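Local coordinates for protein phosphoribosylaminoimidazole carboxylase (Treponema denticola, PDB 5C5D) that catalyses the reversible carboxylation of 5-aminoimidazole ribonucleotide with carbon dioxide to 4-carboxy-5-aminoimidazole ribonucleotide in purine biosynthesis, at residues L4-M9 and R58-I63. The protein carries 1 engineered substitution. Numbering follows the deposited sequence.
Sequences LVIILM and RPKLYI
Ile6 lies against the Tyr62 ring at the tightly packed middle of two parallel strands, strand 4-9 and the start of strand 60-65. The evidence for a CH-pi contact is that Ile6 CD1 stands 4.1 Å from the Tyr62 ring centroid, 21° off the ring normal and offset toward the rim. Ile6 CB meets Tyr62 CD2 at 3.6 Å. The first torsion sets Ile6 CG1 beside its backbone N, and chi2 of 86° then turns CD1 over the ring face. Tyr53 of helix 43-54 packs on both residues and Leu50 on Tyr62, whose hydroxyl is hydrogen-bonded to Glu54 of the same helix. On the other face of the sheet, Val5 CG1 reaches Ile63 CD1 at 3.7 Å, under Leu25 and Ile21 of helix 15-27.

Five backbone hydrogen bonds fix the register. Ile6 is gripped at both ends: its N donates to Leu61 O (2.8 Å) and its O accepts from Ile63 N (2.8 Å), and Leu8 N to Ile63 O continues the pattern.

The looser side is that of Arg58, Pro59 and Lys60, which are partly exposed although Leu4 stays buried. The bond from Leu4 N to Pro59 O is the most bent of the five, 147° at the hydrogen. Arg58 lays one guanidinium face over Leu4 CB, 3.5 Å from Arg58 NE. That NE bonds to Arg2 O, and NH2 to Pro3 O and, in a salt bridge, to Glu31. The Lys60 chain leads away from strand 4-9, its NZ bonding to Arg58 O at 2.9 Å and also to Leu56 O.

With strand 31-36 flanking strand 4-9 beyond, and helices on both faces, these are neighbouring central strands of the parallel, Rossmann-like alpha/beta/alpha sandwich of class II AIR carboxylases.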
loop_
_atom_site.group_PDB
_atom_site.type_symbol
_atom_site.label_atom_id
_atom_site.label_comp_id
_atom_site.label_asym_id
_atom_site.label_seq_id
_atom_site.Cartn_x
_atom_site.Cartn_y
_atom_site.Cartn_z
ATOM N N LEU D 4 25.222 -14.492 -26.348
ATOM C CA LEU D 4 23.852 -14.681 -26.794
ATOM C C LEU D 4 22.912 -14.338 -25.643
ATOM O O LEU D 4 23.123 -14.776 -24.523
ATOM C CB LEU D 4 23.614 -16.129 -27.240
ATOM C CG LEU D 4 22.187 -16.434 -27.660
ATOM C CD1 LEU D 4 21.853 -15.611 -28.892
ATOM C CD2 LEU D 4 22.010 -17.918 -27.939
ATOM N N VAL D 5 21.862 -13.580 -25.919
ATOM C CA VAL D 5 20.843 -13.316 -24.930
ATOM C C VAL D 5 19.542 -13.917 -25.432
ATOM O O VAL D 5 19.092 -13.590 -26.519
ATOM C CB VAL D 5 20.630 -11.820 -24.690
ATOM C CG1 VAL D 5 19.460 -11.589 -23.734
ATOM C CG2 VAL D 5 21.882 -11.174 -24.130
ATOM N N ILE D 6 18.952 -14.789 -24.633
ATOM C CA ILE D 6 17.693 -15.396 -24.972
ATOM C C ILE D 6 16.630 -14.608 -24.239
ATOM O O ILE D 6 16.617 -14.575 -23.017
ATOM C CB ILE D 6 17.623 -16.877 -24.557
ATOM C CG1 ILE D 6 18.712 -17.698 -25.265
ATOM C CG2 ILE D 6 16.231 -17.412 -24.838
ATOM C CD1 ILE D 6 20.078 -17.721 -24.564
ATOM N N ILE D 7 15.738 -13.996 -25.006
ATOM C CA ILE D 7 14.618 -13.247 -24.444
ATOM C C ILE D 7 13.415 -14.141 -24.495
ATOM O O ILE D 7 12.923 -14.445 -25.584
ATOM C CB ILE D 7 14.352 -11.959 -25.225
ATOM C CG1 ILE D 7 15.622 -11.119 -25.275
ATOM C CG2 ILE D 7 13.204 -11.172 -24.571
ATOM C CD1 ILE D 7 15.517 -9.911 -26.203
ATOM N N LEU D 8 12.960 -14.610 -23.337
ATOM C CA LEU D 8 11.853 -15.565 -23.267
ATOM C C LEU D 8 10.663 -14.956 -22.556
ATOM O O LEU D 8 10.777 -14.513 -21.401
ATOM C CB LEU D 8 12.296 -16.846 -22.549
ATOM C CG LEU D 8 11.172 -17.844 -22.286
ATOM C CD1 LEU D 8 10.511 -18.334 -23.568
ATOM C CD2 LEU D 8 11.719 -19.010 -21.477
ATOM N N MET D 9 9.524 -14.915 -23.243
ATOM C CA MET D 9 8.340 -14.287 -22.683
ATOM C C MET D 9 7.210 -15.307 -22.523
ATOM O O MET D 9 7.117 -16.263 -23.290
ATOM C CB MET D 9 7.892 -13.138 -23.591
ATOM C CG MET D 9 7.237 -13.619 -24.834
ATOM S SD MET D 9 6.989 -12.263 -26.027
ATOM C CE MET D 9 8.598 -12.238 -26.794
ATOM N N ARG D 58 28.688 -21.011 -25.626
ATOM C CA ARG D 58 28.902 -19.585 -25.747
ATOM C C ARG D 58 28.332 -18.934 -24.504
ATOM O O ARG D 58 27.454 -19.499 -23.869
ATOM C CB ARG D 58 28.233 -19.041 -27.003
ATOM C CG ARG D 58 26.735 -19.186 -27.009
ATOM C CD ARG D 58 26.195 -19.045 -28.448
ATOM N NE ARG D 58 26.295 -17.671 -28.927
ATOM C CZ ARG D 58 25.729 -17.202 -30.042
ATOM N NH1 ARG D 58 25.017 -17.994 -30.838
ATOM N NH2 ARG D 58 25.862 -15.911 -30.346
ATOM N N PRO D 59 28.841 -17.756 -24.135
ATOM C CA PRO D 59 28.302 -17.062 -22.966
ATOM C C PRO D 59 26.879 -16.660 -23.201
ATOM O O PRO D 59 26.621 -16.059 -24.235
ATOM C CB PRO D 59 29.185 -15.823 -22.836
ATOM C CG PRO D 59 30.295 -16.002 -23.805
ATOM C CD PRO D 59 29.905 -16.994 -24.804
ATOM N N LYS D 60 25.975 -16.990 -22.288
ATOM C CA LYS D 60 24.583 -16.635 -22.506
ATOM C C LYS D 60 23.922 -16.105 -21.275
ATOM O O LYS D 60 24.306 -16.424 -20.153
ATOM C CB LYS D 60 23.807 -17.828 -23.046
ATOM C CG LYS D 60 23.748 -19.036 -22.207
ATOM C CD LYS D 60 23.471 -20.240 -23.154
ATOM C CE LYS D 60 24.148 -21.470 -22.698
ATOM N NZ LYS D 60 25.591 -21.349 -22.696
ATOM N N LEU D 61 22.912 -15.281 -21.523
ATOM C CA LEU D 61 22.008 -14.796 -20.498
ATOM C C LEU D 61 20.581 -15.044 -20.968
ATOM O O LEU D 61 20.323 -15.041 -22.160
ATOM C CB LEU D 61 22.213 -13.311 -20.214
ATOM C CG LEU D 61 23.522 -12.949 -19.537
ATOM C CD1 LEU D 61 23.643 -11.450 -19.508
ATOM C CD2 LEU D 61 23.630 -13.519 -18.125
ATOM N N TYR D 62 19.679 -15.260 -20.017
ATOM C CA TYR D 62 18.258 -15.307 -20.306
ATOM C C TYR D 62 17.604 -14.099 -19.685
ATOM O O TYR D 62 17.870 -13.806 -18.523
ATOM C CB TYR D 62 17.650 -16.599 -19.754
ATOM C CG TYR D 62 18.265 -17.846 -20.349
ATOM C CD1 TYR D 62 19.472 -18.337 -19.877
ATOM C CD2 TYR D 62 17.632 -18.545 -21.365
ATOM C CE1 TYR D 62 20.042 -19.475 -20.427
ATOM C CE2 TYR D 62 18.168 -19.678 -21.898
ATOM C CZ TYR D 62 19.380 -20.154 -21.426
ATOM O OH TYR D 62 19.970 -21.287 -21.959
ATOM N N ILE D 63 16.770 -13.408 -20.452
ATOM C CA ILE D 63 15.945 -12.321 -19.914
ATOM C C ILE D 63 14.510 -12.821 -19.995
ATOM O O ILE D 63 14.005 -13.103 -21.087
ATOM C CB ILE D 63 16.135 -11.005 -20.669
ATOM C CG1 ILE D 63 17.582 -10.534 -20.576
ATOM C CG2 ILE D 63 15.188 -9.932 -20.125
ATOM C CD1 ILE D 63 17.859 -9.254 -21.415
#